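Local coordinates for protein molybdopterin adenylyltransferase (Helicobacter pylori, PDB 4XCW) that probably activates molybdopterin by transferring an adenylyl group to it from ATP, a late step in molybdenum cofactor biosynthesis, at residues V33-L38 and L42-E47; K58-M63 and K91-K96; C69-T74 and N162-N167; K128-N133 and P150-C155. All blocks are in the same frame, centred on the assembly; numbering follows the deposited sequence.

Contact 1 of 4, residues V33-L38 and L42-E47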
loop_
_atom_site.group_PDB
_atom_site.type_symbol
_atom_site.label_atom_id
_atom_site.label_comp_id
_atom_site.label_asym_id
_atom_site.label_seq_id
_atom_site.Cartn_x
_atom_site.Cartn_y
_atom_site.Cartn_z
ATOM N N VAL B 33 26.741 6.600 -4.663
ATOM C CA VAL B 33 25.961 5.645 -5.442
ATOM C C VAL B 33 25.406 6.249 -6.726
ATOM O O VAL B 33 25.531 5.670 -7.806
ATOM C CB VAL B 33 24.790 5.079 -4.618
ATOM C CG1 VAL B 33 23.885 4.232 -5.495
ATOM C CG2 VAL B 33 25.314 4.260 -3.454
ATOM N N LEU B 34 24.784 7.416 -6.607
ATOM C CA LEU B 34 24.191 8.050 -7.774
ATOM C C LEU B 34 25.268 8.460 -8.776
ATOM O O LEU B 34 25.042 8.424 -9.988
ATOM C CB LEU B 34 23.336 9.243 -7.347
ATOM C CG LEU B 34 22.066 8.798 -6.613
ATOM C CD1 LEU B 34 21.285 9.984 -6.076
ATOM C CD2 LEU B 34 21.186 7.935 -7.522
ATOM N N SER B 35 26.448 8.818 -8.272
ATOM C CA SER B 35 27.565 9.182 -9.145
ATOM C C SER B 35 28.052 7.997 -9.971
ATOM O O SER B 35 28.519 8.170 -11.093
ATOM C CB SER B 35 28.729 9.750 -8.330
ATOM O OG SER B 35 28.408 11.025 -7.803
ATOM N N GLU B 36 27.950 6.796 -9.410
ATOM C CA GLU B 36 28.375 5.586 -10.106
ATOM C C GLU B 36 27.310 5.085 -11.082
ATOM O O GLU B 36 27.625 4.406 -12.061
ATOM C CB GLU B 36 28.710 4.483 -9.101
ATOM C CG GLU B 36 29.895 4.792 -8.199
ATOM C CD GLU B 36 30.060 3.769 -7.089
ATOM O OE1 GLU B 36 29.226 2.841 -7.013
ATOM O OE2 GLU B 36 31.021 3.892 -6.296
ATOM N N TYR B 37 26.056 5.428 -10.808
ATOM C CA TYR B 37 24.924 4.950 -11.600
ATOM C C TYR B 37 24.680 5.765 -12.867
ATOM O O TYR B 37 24.135 5.250 -13.845
ATOM C CB TYR B 37 23.647 4.958 -10.758
ATOM C CG TYR B 37 23.525 3.813 -9.775
ATOM C CD1 TYR B 37 24.564 2.904 -9.588
ATOM C CD2 TYR B 37 22.360 3.641 -9.034
ATOM C CE1 TYR B 37 24.441 1.860 -8.685
ATOM C CE2 TYR B 37 22.230 2.603 -8.135
ATOM C CZ TYR B 37 23.267 1.717 -7.960
ATOM O OH TYR B 37 23.122 0.683 -7.057
ATOM N N LEU B 38 25.067 7.037 -12.840
ATOM C CA LEU B 38 24.784 7.953 -13.943
ATOM C C LEU B 38 26.039 8.423 -14.669
ATOM O O LEU B 38 27.077 8.665 -14.053
ATOM C CB LEU B 38 24.012 9.169 -13.429
ATOM C CG LEU B 38 22.595 8.889 -12.933
ATOM C CD1 LEU B 38 22.037 10.094 -12.202
ATOM C CD2 LEU B 38 21.709 8.518 -14.109
ATOM N N LEU B 42 26.619 15.671 -13.032
ATOM C CA LEU B 42 25.672 15.744 -11.933
ATOM C C LEU B 42 25.905 16.983 -11.084
ATOM O O LEU B 42 27.045 17.389 -10.850
ATOM C CB LEU B 42 25.771 14.490 -11.064
ATOM C CG LEU B 42 25.581 13.158 -11.787
ATOM C CD1 LEU B 42 25.743 11.996 -10.818
ATOM C CD2 LEU B 42 24.223 13.116 -12.461
ATOM N N GLU B 43 24.814 17.588 -10.633
ATOM C CA GLU B 43 24.896 18.667 -9.661
ATOM C C GLU B 43 24.025 18.306 -8.473
ATOM O O GLU B 43 22.821 18.094 -8.614
ATOM C CB GLU B 43 24.472 20.008 -10.273
ATOM C CG GLU B 43 25.384 20.475 -11.400
ATOM C CD GLU B 43 25.269 21.963 -11.689
ATOM O OE1 GLU B 43 24.623 22.679 -10.894
ATOM O OE2 GLU B 43 25.829 22.413 -12.712
ATOM N N PHE B 44 24.651 18.213 -7.304
ATOM C CA PHE B 44 23.951 17.815 -6.097
ATOM C C PHE B 44 23.557 19.012 -5.241
ATOM O O PHE B 44 24.358 19.918 -5.010
ATOM C CB PHE B 44 24.810 16.851 -5.279
ATOM C CG PHE B 44 24.920 15.478 -5.882
ATOM C CD1 PHE B 44 23.899 14.558 -5.722
ATOM C CD2 PHE B 44 26.046 15.104 -6.597
ATOM C CE1 PHE B 44 23.996 13.292 -6.271
ATOM C CE2 PHE B 44 26.146 13.838 -7.144
ATOM C CZ PHE B 44 25.119 12.933 -6.981
ATOM N N HIS B 45 22.313 19.002 -4.774
ATOM C CA HIS B 45 21.805 20.055 -3.907
ATOM C C HIS B 45 21.505 19.472 -2.538
ATOM O O HIS B 45 20.439 18.900 -2.325
ATOM C CB HIS B 45 20.551 20.688 -4.508
ATOM C CG HIS B 45 20.771 21.267 -5.869
ATOM N ND1 HIS B 45 21.231 22.552 -6.066
ATOM C CD2 HIS B 45 20.607 20.734 -7.102
ATOM C CE1 HIS B 45 21.334 22.785 -7.361
ATOM N NE2 HIS B 45 20.961 21.699 -8.012
ATOM N N TYR B 46 22.454 19.620 -1.620
ATOM C CA TYR B 46 22.379 18.960 -0.323
ATOM C C TYR B 46 21.985 19.933 0.778
ATOM O O TYR B 46 22.497 21.047 0.842
ATOM C CB TYR B 46 23.722 18.307 0.009
ATOM C CG TYR B 46 23.820 17.740 1.410
ATOM C CD1 TYR B 46 23.148 16.573 1.758
ATOM C CD2 TYR B 46 24.599 18.360 2.381
ATOM C CE1 TYR B 46 23.244 16.044 3.034
ATOM C CE2 TYR B 46 24.702 17.838 3.660
ATOM C CZ TYR B 46 24.020 16.679 3.980
ATOM O OH TYR B 46 24.115 16.151 5.247
ATOM N N GLU B 47 21.069 19.503 1.640
ATOM C CA GLU B 47 20.634 20.310 2.771
ATOM C C GLU B 47 20.336 19.433 3.973
ATOM O O GLU B 47 19.754 18.359 3.833
ATOM C CB GLU B 47 19.387 21.124 2.419
ATOM C CG GLU B 47 19.647 22.340 1.561
ATOM C CD GLU B 47 18.443 23.256 1.476
ATOM O OE1 GLU B 47 18.551 24.312 0.818
ATOM O OE2 GLU B 47 17.394 22.923 2.069
#
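Leu38 and Leu42 meet in a mostly apolar helix-on-strand contact at the edge of the sheet, where the last turn of helix 25-37 lies against strand 42-49, the strand that follows after a short loop. The two short segments run nearly antiparallel, at 161°, with their axes 10.3 Å apart. Leu42 is gripped through both of its methyls. Its CD2 meets Leu38 CD1 at 3.7 Å, the two side chains crossing at about a right angle, while its CD1 lies 3.7 Å from Ser35 CA and equally close to the carbonyl oxygen of Leu34. Two residues further along the strand, Phe44 brings the rim of its ring to the helix: Leu34 CB stands 4.1 Å from Phe44 CZ and Ser35 OG 3.7 Å from Phe44 CE2, both near the ring plane. The Ser35 hydroxyl, turned beside its own backbone N (chi1 -70°), is hydrogen-bonded back to Gln31 O, which satisfies it within the helix. In the sheet, Leu42 touches Ile6 and Phe44 touches Ile8 of the neighbouring strand 6-13. The parallel strands 6-13 and 42-49, with helix 25-37 between them in sequence, form a beta-alpha-beta unit, the crossover characteristic of alpha/beta folds.

Contact 2 of 4, residues K58-M63 and K91-K96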
loop_
_atom_site.group_PDB
_atom_site.type_symbol
_atom_site.label_atom_id
_atom_site.label_comp_id
_atom_site.label_asym_id
_atom_site.label_seq_id
_atom_site.Cartn_x
_atom_site.Cartn_y
_atom_site.Cartn_z
ATOM N N LYS B 58 9.249 22.880 2.807
ATOM C CA LYS B 58 9.877 24.019 2.151
ATOM C C LYS B 58 11.155 23.636 1.421
ATOM O O LYS B 58 11.417 24.122 0.327
ATOM C CB LYS B 58 10.173 25.114 3.172
ATOM C CG LYS B 58 8.949 25.901 3.598
ATOM C CD LYS B 58 9.319 26.974 4.605
ATOM C CE LYS B 58 8.137 27.876 4.918
ATOM N NZ LYS B 58 8.477 28.871 5.970
ATOM N N SER B 59 11.954 22.769 2.031
ATOM C CA SER B 59 13.204 22.313 1.425
ATOM C C SER B 59 12.944 21.488 0.173
ATOM O O SER B 59 13.568 21.700 -0.864
ATOM C CB SER B 59 14.021 21.494 2.425
ATOM O OG SER B 59 15.245 21.066 1.850
ATOM N N LEU B 60 12.021 20.534 0.280
ATOM C CA LEU B 60 11.639 19.720 -0.869
ATOM C C LEU B 60 11.134 20.607 -2.005
ATOM O O LEU B 60 11.501 20.427 -3.165
ATOM C CB LEU B 60 10.561 18.705 -0.483
ATOM C CG LEU B 60 10.985 17.534 0.402
ATOM C CD1 LEU B 60 9.766 16.742 0.839
ATOM C CD2 LEU B 60 11.969 16.646 -0.343
ATOM N N ILE B 61 10.292 21.574 -1.660
ATOM C CA ILE B 61 9.716 22.451 -2.665
ATOM C C ILE B 61 10.813 23.269 -3.348
ATOM O O ILE B 61 10.795 23.447 -4.566
ATOM C CB ILE B 61 8.639 23.365 -2.047
ATOM C CG1 ILE B 61 7.404 22.530 -1.694
ATOM C CG2 ILE B 61 8.267 24.496 -3.000
ATOM C CD1 ILE B 61 6.347 23.273 -0.918
ATOM N N LYS B 62 11.789 23.725 -2.571
ATOM C CA LYS B 62 12.883 24.523 -3.120
ATOM C C LYS B 62 13.732 23.680 -4.072
ATOM O O LYS B 62 14.125 24.144 -5.142
ATOM C CB LYS B 62 13.745 25.107 -1.992
ATOM C CG LYS B 62 14.958 25.902 -2.461
ATOM C CD LYS B 62 15.596 26.675 -1.310
ATOM C CE LYS B 62 15.920 25.764 -0.133
ATOM N NZ LYS B 62 16.574 26.492 0.994
ATOM N N MET B 63 14.003 22.435 -3.691
ATOM C CA MET B 63 14.823 21.564 -4.531
ATOM C C MET B 63 14.134 21.266 -5.863
ATOM O O MET B 63 14.770 21.305 -6.921
ATOM C CB MET B 63 15.157 20.264 -3.797
ATOM C CG MET B 63 16.141 20.442 -2.637
ATOM S SD MET B 63 16.395 18.903 -1.708
ATOM C CE MET B 63 17.618 19.415 -0.502
ATOM N N LYS B 91 4.393 13.582 1.166
ATOM C CA LYS B 91 3.039 13.448 0.632
ATOM C C LYS B 91 2.393 14.805 0.408
ATOM O O LYS B 91 1.620 15.008 -0.541
ATOM C CB LYS B 91 2.177 12.600 1.575
ATOM C CG LYS B 91 0.783 12.318 1.037
ATOM C CD LYS B 91 -0.156 11.832 2.133
ATOM C CE LYS B 91 0.367 10.566 2.800
ATOM N NZ LYS B 91 -0.575 10.061 3.840
ATOM N N LYS B 92 2.716 15.750 1.283
ATOM C CA LYS B 92 2.117 17.076 1.209
ATOM C C LYS B 92 2.568 17.830 -0.052
ATOM O O LYS B 92 1.780 18.556 -0.669
ATOM C CB LYS B 92 2.459 17.873 2.475
ATOM C CG LYS B 92 1.938 19.303 2.478
ATOM C CD LYS B 92 0.437 19.351 2.243
ATOM C CE LYS B 92 -0.033 20.773 1.979
ATOM N NZ LYS B 92 -1.445 20.814 1.504
ATOM N N VAL B 93 3.822 17.653 -0.457
ATOM C CA VAL B 93 4.335 18.454 -1.570
ATOM C C VAL B 93 4.216 17.739 -2.917
ATOM O O VAL B 93 4.410 18.361 -3.960
ATOM C CB VAL B 93 5.817 18.876 -1.346
ATOM C CG1 VAL B 93 5.992 19.533 0.020
ATOM C CG2 VAL B 93 6.756 17.697 -1.497
ATOM N N CYS B 94 3.901 16.443 -2.900
ATOM C CA CYS B 94 3.700 15.702 -4.143
ATOM C C CYS B 94 2.262 15.780 -4.616
ATOM O O CYS B 94 1.341 15.886 -3.807
ATOM C CB CYS B 94 4.085 14.235 -3.979
ATOM S SG CYS B 94 5.835 13.979 -3.854
ATOM N N GLN B 95 2.077 15.714 -5.931
ATOM C CA GLN B 95 0.745 15.724 -6.528
ATOM C C GLN B 95 0.205 14.305 -6.758
ATOM O O GLN B 95 -1.005 14.073 -6.700
ATOM C CB GLN B 95 0.775 16.501 -7.847
ATOM C CG GLN B 95 1.257 17.936 -7.697
ATOM C CD GLN B 95 2.164 18.373 -8.832
ATOM O OE1 GLN B 95 2.733 17.544 -9.542
ATOM N NE2 GLN B 95 2.297 19.684 -9.014
ATOM N N LYS B 96 1.115 13.375 -7.031
ATOM C CA LYS B 96 0.812 11.950 -7.221
ATOM C C LYS B 96 1.792 11.114 -6.417
ATOM O O LYS B 96 2.998 11.324 -6.532
ATOM C CB LYS B 96 0.943 11.529 -8.686
ATOM C CG LYS B 96 -0.110 12.013 -9.651
ATOM C CD LYS B 96 0.188 11.422 -11.027
ATOM C CE LYS B 96 -0.895 11.744 -12.050
ATOM N NZ LYS B 96 -0.895 13.180 -12.457
#
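Val93 presents its two methyls to two successive residues of helix 53-66, one branch to each. Val93 CG1 lies 3.7 Å from Ile61 CG1 and 3.9 Å from Ile61 CD1. On the other branch, Val93 CG2 is 3.9 Å from Leu60 CD1 and 4.1 Å from Leu60 CB. The first torsion sets which branch meets which residue: with CG1 beside the backbone N and anti to the carbonyl carbon (chi1 -52°), CG2 falls between the two backbone branches, and both methyls face the neighbouring helix. The approaches differ as well. Leu60 and Val93 cross at about a right angle, whereas Ile61 lies at a slant to the valine. The CB of Ile61 does not aim straight at Val93; its CG1-CD1 arm, CG1 being placed beside the backbone N at chi1 -71°, brings the chain within reach. The backbones are closest at these same residues, with Ile61 CA 6.8 Å from Val93 CA. On the sheet side, Leu60 and Val93 both rest on Ile131 of strand 129-134, and Leu60 also reaches Val72 and Thr74 of strand 71-75. Val93 is the last residue of helix 86-93, and its carbonyl oxygen accepts a hydrogen bond from Arg126, a polar partner outside the contact. Between the two segments themselves the chemistry is apolar, resting on the close fit of branched aliphatic groups and, probably, on their removal from water.

Contact 3 of 4, residues C69-T74 and N162-N167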
loop_
_atom_site.group_PDB
_atom_site.type_symbol
_atom_site.label_atom_id
_atom_site.label_comp_id
_atom_site.label_asym_id
_atom_site.label_seq_id
_atom_site.Cartn_x
_atom_site.Cartn_y
_atom_site.Cartn_z
ATOM N N CYS B 69 15.512 20.120 -9.545
ATOM C CA CYS B 69 16.013 18.753 -9.426
ATOM C C CYS B 69 15.087 17.760 -10.117
ATOM O O CYS B 69 13.882 17.775 -9.893
ATOM C CB CYS B 69 16.168 18.367 -7.958
ATOM S SG CYS B 69 17.424 19.320 -7.100
ATOM N N ASP B 70 15.654 16.895 -10.955
ATOM C CA ASP B 70 14.896 15.815 -11.579
ATOM C C ASP B 70 14.581 14.726 -10.559
ATOM O O ASP B 70 13.558 14.043 -10.643
ATOM C CB ASP B 70 15.679 15.213 -12.748
ATOM C CG ASP B 70 16.171 16.266 -13.722
ATOM O OD1 ASP B 70 15.351 16.759 -14.518
ATOM O OD2 ASP B 70 17.376 16.600 -13.692
ATOM N N LEU B 71 15.487 14.572 -9.605
ATOM C CA LEU B 71 15.382 13.559 -8.563
ATOM C C LEU B 71 15.730 14.177 -7.225
ATOM O O LEU B 71 16.752 14.844 -7.090
ATOM C CB LEU B 71 16.316 12.381 -8.847
ATOM C CG LEU B 71 16.419 11.319 -7.755
ATOM C CD1 LEU B 71 15.134 10.509 -7.661
ATOM C CD2 LEU B 71 17.615 10.409 -8.014
ATOM N N VAL B 72 14.868 13.963 -6.239
ATOM C CA VAL B 72 15.127 14.437 -4.891
ATOM C C VAL B 72 15.003 13.252 -3.948
ATOM O O VAL B 72 13.998 12.545 -3.962
ATOM C CB VAL B 72 14.153 15.560 -4.477
ATOM C CG1 VAL B 72 14.401 15.970 -3.026
ATOM C CG2 VAL B 72 14.287 16.754 -5.410
ATOM N N VAL B 73 16.035 13.000 -3.155
ATOM C CA VAL B 73 15.960 11.887 -2.219
ATOM C C VAL B 73 16.155 12.385 -0.798
ATOM O O VAL B 73 16.919 13.314 -0.553
ATOM C CB VAL B 73 17.001 10.786 -2.532
ATOM C CG1 VAL B 73 16.759 10.191 -3.917
ATOM C CG2 VAL B 73 18.428 11.323 -2.419
ATOM N N THR B 74 15.447 11.765 0.139
ATOM C CA THR B 74 15.595 12.114 1.540
ATOM C C THR B 74 16.233 10.967 2.298
ATOM O O THR B 74 16.165 9.815 1.871
ATOM C CB THR B 74 14.239 12.435 2.204
ATOM O OG1 THR B 74 13.417 11.267 2.177
ATOM C CG2 THR B 74 13.525 13.561 1.484
ATOM N N ASN B 162 14.920 15.743 -17.044
ATOM C CA ASN B 162 16.048 15.575 -17.960
ATOM C C ASN B 162 16.372 14.102 -18.175
ATOM O O ASN B 162 15.958 13.238 -17.403
ATOM C CB ASN B 162 17.287 16.313 -17.451
ATOM C CG ASN B 162 17.114 17.814 -17.452
ATOM O OD1 ASN B 162 16.322 18.360 -18.218
ATOM N ND2 ASN B 162 17.862 18.493 -16.595
ATOM N N TYR B 163 17.126 13.820 -19.228
ATOM C CA TYR B 163 17.324 12.447 -19.673
ATOM C C TYR B 163 18.551 11.797 -19.051
ATOM O O TYR B 163 19.681 12.070 -19.452
ATOM C CB TYR B 163 17.437 12.416 -21.193
ATOM C CG TYR B 163 17.375 11.028 -21.783
ATOM C CD1 TYR B 163 16.156 10.461 -22.126
ATOM C CD2 TYR B 163 18.532 10.290 -22.012
ATOM C CE1 TYR B 163 16.086 9.197 -22.675
ATOM C CE2 TYR B 163 18.471 9.020 -22.563
ATOM C CZ TYR B 163 17.244 8.480 -22.892
ATOM O OH TYR B 163 17.167 7.221 -23.442
ATOM N N MET B 164 18.314 10.936 -18.066
ATOM C CA MET B 164 19.379 10.195 -17.411
ATOM C C MET B 164 20.005 9.168 -18.335
ATOM O O MET B 164 19.300 8.408 -19.000
ATOM C CB MET B 164 18.846 9.491 -16.171
ATOM C CG MET B 164 18.545 10.404 -15.017
ATOM S SD MET B 164 17.757 9.462 -13.705
ATOM C CE MET B 164 17.676 10.714 -12.431
ATOM N N GLN B 165 21.332 9.141 -18.355
ATOM C CA GLN B 165 22.064 8.132 -19.099
ATOM C C GLN B 165 22.818 7.237 -18.127
ATOM O O GLN B 165 23.732 7.669 -17.422
ATOM C CB GLN B 165 23.001 8.784 -20.107
ATOM C CG GLN B 165 22.291 9.821 -20.952
ATOM C CD GLN B 165 22.791 9.867 -22.374
ATOM O OE1 GLN B 165 23.554 9.003 -22.808
ATOM N NE2 GLN B 165 22.359 10.877 -23.116
ATOM N N VAL B 166 22.402 5.980 -18.097
ATOM C CA VAL B 166 22.844 5.017 -17.103
ATOM C C VAL B 166 24.249 4.480 -17.360
ATOM O O VAL B 166 24.619 4.216 -18.500
ATOM C CB VAL B 166 21.852 3.852 -17.060
ATOM C CG1 VAL B 166 22.229 2.856 -15.994
ATOM C CG2 VAL B 166 20.466 4.405 -16.809
ATOM N N ASN B 167 25.029 4.348 -16.290
ATOM C CA ASN B 167 26.298 3.638 -16.347
ATOM C C ASN B 167 26.011 2.148 -16.196
ATOM O O ASN B 167 25.860 1.640 -15.086
ATOM C CB ASN B 167 27.260 4.128 -15.259
ATOM C CG ASN B 167 28.674 3.589 -15.436
ATOM O OD1 ASN B 167 28.883 2.540 -16.045
ATOM N ND2 ASN B 167 29.653 4.308 -14.896
#
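Asp70 and Asn162 form the tight end of this contact, joining the entry to strand 71-75 to the C-terminal segment after helix 152-158. The backbone N of Asn162 donates to Asp70 OD1 over 2.8 Å, with an N-H...O angle of 179°. The hydrogen bond is thus straight at the hydrogen, yet it reaches the oxygen from above the carboxylate, 57° out of its plane. The Asn162 side chain crosses the acid at about a right angle: its CB is 3.5 Å from Asp70 OD1, and its amide plane is turned 56° from the carboxylate. Placing Asp70 CG beside the backbone N directs the acid group to this meeting point. The other oxygen, OD2, accepts from the backbone N of His7, so the buried carboxylate joins segment 162-167 to strand 6-13; Asn162 ND2 in turn is hydrogen-bonded to Thr5 O. The packing is looser at the second pair, where Met164 extends its chain until CE rests 4.2 Å from Leu71 CB, a single apolar touch. Met164 is itself buried, leaning on Ile6 and Ile152, whereas Asn162 keeps some exposure and Tyr163 is exposed, its ring meeting Arg175 in a cation-pi contact. Hydrogen bonds from two backbone N-H groups, those of Asn162 and His7, would be expected to offset part of the cost of burying the Asp70 carboxylate and so probably favour its ionised form.

Contact 4 of 4, residues K128-N133 and P150-C155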
loop_
_atom_site.group_PDB
_atom_site.type_symbol
_atom_site.label_atom_id
_atom_site.label_comp_id
_atom_site.label_asym_id
_atom_site.label_seq_id
_atom_site.Cartn_x
_atom_site.Cartn_y
_atom_site.Cartn_z
ATOM N N LYS B 128 7.984 18.090 -12.422
ATOM C CA LYS B 128 8.949 17.331 -13.213
ATOM C C LYS B 128 10.000 16.678 -12.311
ATOM O O LYS B 128 11.104 16.351 -12.757
ATOM C CB LYS B 128 9.608 18.241 -14.252
ATOM C CG LYS B 128 8.590 18.911 -15.174
ATOM C CD LYS B 128 9.229 19.736 -16.286
ATOM C CE LYS B 128 8.153 20.329 -17.187
ATOM N NZ LYS B 128 8.718 20.999 -18.385
ATOM N N SER B 129 9.643 16.487 -11.042
ATOM C CA SER B 129 10.561 15.920 -10.054
ATOM C C SER B 129 10.041 14.637 -9.419
ATOM O O SER B 129 8.877 14.554 -9.024
ATOM C CB SER B 129 10.841 16.933 -8.940
ATOM O OG SER B 129 11.366 18.145 -9.454
ATOM N N LEU B 130 10.917 13.644 -9.309
ATOM C CA LEU B 130 10.616 12.441 -8.549
ATOM C C LEU B 130 11.254 12.542 -7.167
ATOM O O LEU B 130 12.457 12.756 -7.049
ATOM C CB LEU B 130 11.123 11.189 -9.271
ATOM C CG LEU B 130 11.073 9.866 -8.487
ATOM C CD1 LEU B 130 9.660 9.459 -8.103
ATOM C CD2 LEU B 130 11.738 8.751 -9.277
ATOM N N ILE B 131 10.437 12.404 -6.128
ATOM C CA ILE B 131 10.936 12.402 -4.753
ATOM C C ILE B 131 10.836 11.009 -4.146
ATOM O O ILE B 131 9.789 10.376 -4.197
ATOM C CB ILE B 131 10.159 13.397 -3.872
ATOM C CG1 ILE B 131 10.170 14.781 -4.511
ATOM C CG2 ILE B 131 10.769 13.471 -2.469
ATOM C CD1 ILE B 131 9.358 15.820 -3.728
ATOM N N ILE B 132 11.941 10.525 -3.590
ATOM C CA ILE B 132 11.956 9.215 -2.941
ATOM C C ILE B 132 12.565 9.328 -1.558
ATOM O O ILE B 132 13.627 9.932 -1.408
ATOM C CB ILE B 132 12.771 8.193 -3.738
ATOM C CG1 ILE B 132 12.359 8.200 -5.209
ATOM C CG2 ILE B 132 12.619 6.796 -3.138
ATOM C CD1 ILE B 132 13.217 7.294 -6.060
ATOM N N ASN B 133 11.913 8.734 -0.559
ATOM C CA ASN B 133 12.484 8.622 0.786
ATOM C C ASN B 133 13.400 7.406 0.893
ATOM O O ASN B 133 12.955 6.293 0.653
ATOM C CB ASN B 133 11.392 8.489 1.848
ATOM C CG ASN B 133 10.281 9.509 1.696
ATOM O OD1 ASN B 133 9.104 9.172 1.840
ATOM N ND2 ASN B 133 10.644 10.763 1.439
ATOM N N PRO B 150 16.575 1.042 -11.144
ATOM C CA PRO B 150 16.244 0.638 -12.518
ATOM C C PRO B 150 14.924 1.194 -13.067
ATOM O O PRO B 150 14.726 1.155 -14.277
ATOM C CB PRO B 150 16.182 -0.887 -12.416
ATOM C CG PRO B 150 17.203 -1.206 -11.373
ATOM C CD PRO B 150 17.030 -0.114 -10.345
ATOM N N ALA B 151 14.059 1.727 -12.205
ATOM C CA ALA B 151 12.790 2.292 -12.653
ATOM C C ALA B 151 12.837 3.815 -12.730
ATOM O O ALA B 151 11.900 4.449 -13.213
ATOM C CB ALA B 151 11.652 1.849 -11.726
ATOM N N ILE B 152 13.929 4.407 -12.262
ATOM C CA ILE B 152 13.974 5.862 -12.093
ATOM C C ILE B 152 14.159 6.655 -13.411
ATOM O O ILE B 152 13.416 7.613 -13.658
ATOM C CB ILE B 152 15.076 6.250 -11.075
ATOM C CG1 ILE B 152 14.635 5.841 -9.668
ATOM C CG2 ILE B 152 15.353 7.744 -11.097
ATOM C CD1 ILE B 152 15.617 6.222 -8.580
ATOM N N PRO B 153 15.126 6.270 -14.265
ATOM C CA PRO B 153 15.265 7.064 -15.497
ATOM C C PRO B 153 13.989 7.142 -16.346
ATOM O O PRO B 153 13.668 8.208 -16.870
ATOM C CB PRO B 153 16.365 6.322 -16.258
ATOM C CG PRO B 153 17.180 5.683 -15.192
ATOM C CD PRO B 153 16.176 5.239 -14.168
ATOM N N TYR B 154 13.275 6.030 -16.480
ATOM C CA TYR B 154 12.034 6.040 -17.242
ATOM C C TYR B 154 10.998 6.906 -16.540
ATOM O O TYR B 154 10.262 7.640 -17.190
ATOM C CB TYR B 154 11.497 4.630 -17.433
ATOM C CG TYR B 154 10.270 4.537 -18.315
ATOM C CD1 TYR B 154 10.256 5.107 -19.581
ATOM C CD2 TYR B 154 9.140 3.848 -17.890
ATOM C CE1 TYR B 154 9.147 5.004 -20.394
ATOM C CE2 TYR B 154 8.030 3.742 -18.694
ATOM C CZ TYR B 154 8.037 4.323 -19.942
ATOM O OH TYR B 154 6.931 4.219 -20.740
ATOM N N CYS B 155 10.942 6.815 -15.211
ATOM C CA CYS B 155 10.004 7.646 -14.453
ATOM C C CYS B 155 10.277 9.126 -14.692
ATOM O O CYS B 155 9.354 9.916 -14.886
ATOM C CB CYS B 155 10.087 7.356 -12.952
ATOM S SG CYS B 155 8.761 8.158 -11.985
#
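Ile132 and Ile152 reach toward each other tip to tip, CD1 to CD1 at 3.6 Å, the closest approach between segments 128-133 and 150-155. Beside them Leu130 turns a methyl into the corner formed by two helix residues: its CD2 is 4.1 Å from Ile152 CG1 and 4.1 Å from Cys155 SG, with the leucine crossing Ile152 at about a right angle. Cys155 directs its sulfur here because SG stands opposite the backbone N (chi1 -171°). Ile152 is shared by both strand residues, meeting Leu130 along its CG1 flank and Ile132 at its end. All four residues are buried. This is the helix-against-sheet layer of an alpha/beta fold, in which residues two apart on the strand face the same helix; the intervening Ile131 faces the other layer, where it touches Leu60 of helix 53-66. Further out, backbone hydrogen bonds hold Leu130 and Ile132 to strand 71-75, while Ile131 is bonded to Gly124 of strand 123-126. Phe101 of helix 99-110 packs on both Leu130 and Ile132. A second subunit also reaches segment 150-155: its Leu118 touches Cys155 and its Pro114 touches Pro150 and Ala151.

Overall arrangement
The four contacts are arranged around one mixed sheet. Contacts 3 and 4 lie closest, their centres 7 Å apart, because strands 71-75 and 129-134 are neighbours: Val72 N is hydrogen-bonded to Leu130 O at 2.8 Å, and Cys69 O probably to Ser129 OG at 2.6 Å. Contact 1, its centre 8 Å from that of contact 3, meets the C-terminal segment of contact 3 where Tyr37 O is hydrogen-bonded to Asn167 N at 2.8 Å. Contacts 1 and 2 are 19 Å apart between centres, yet a salt bridge from Glu47 OE1 to Lys62 NZ, 2.9 Å, links strand 42-49 to helix 53-66. Contact 2 touches contact 4 through Ile131. Together they join layers of the probable molybdopterin-binding fold.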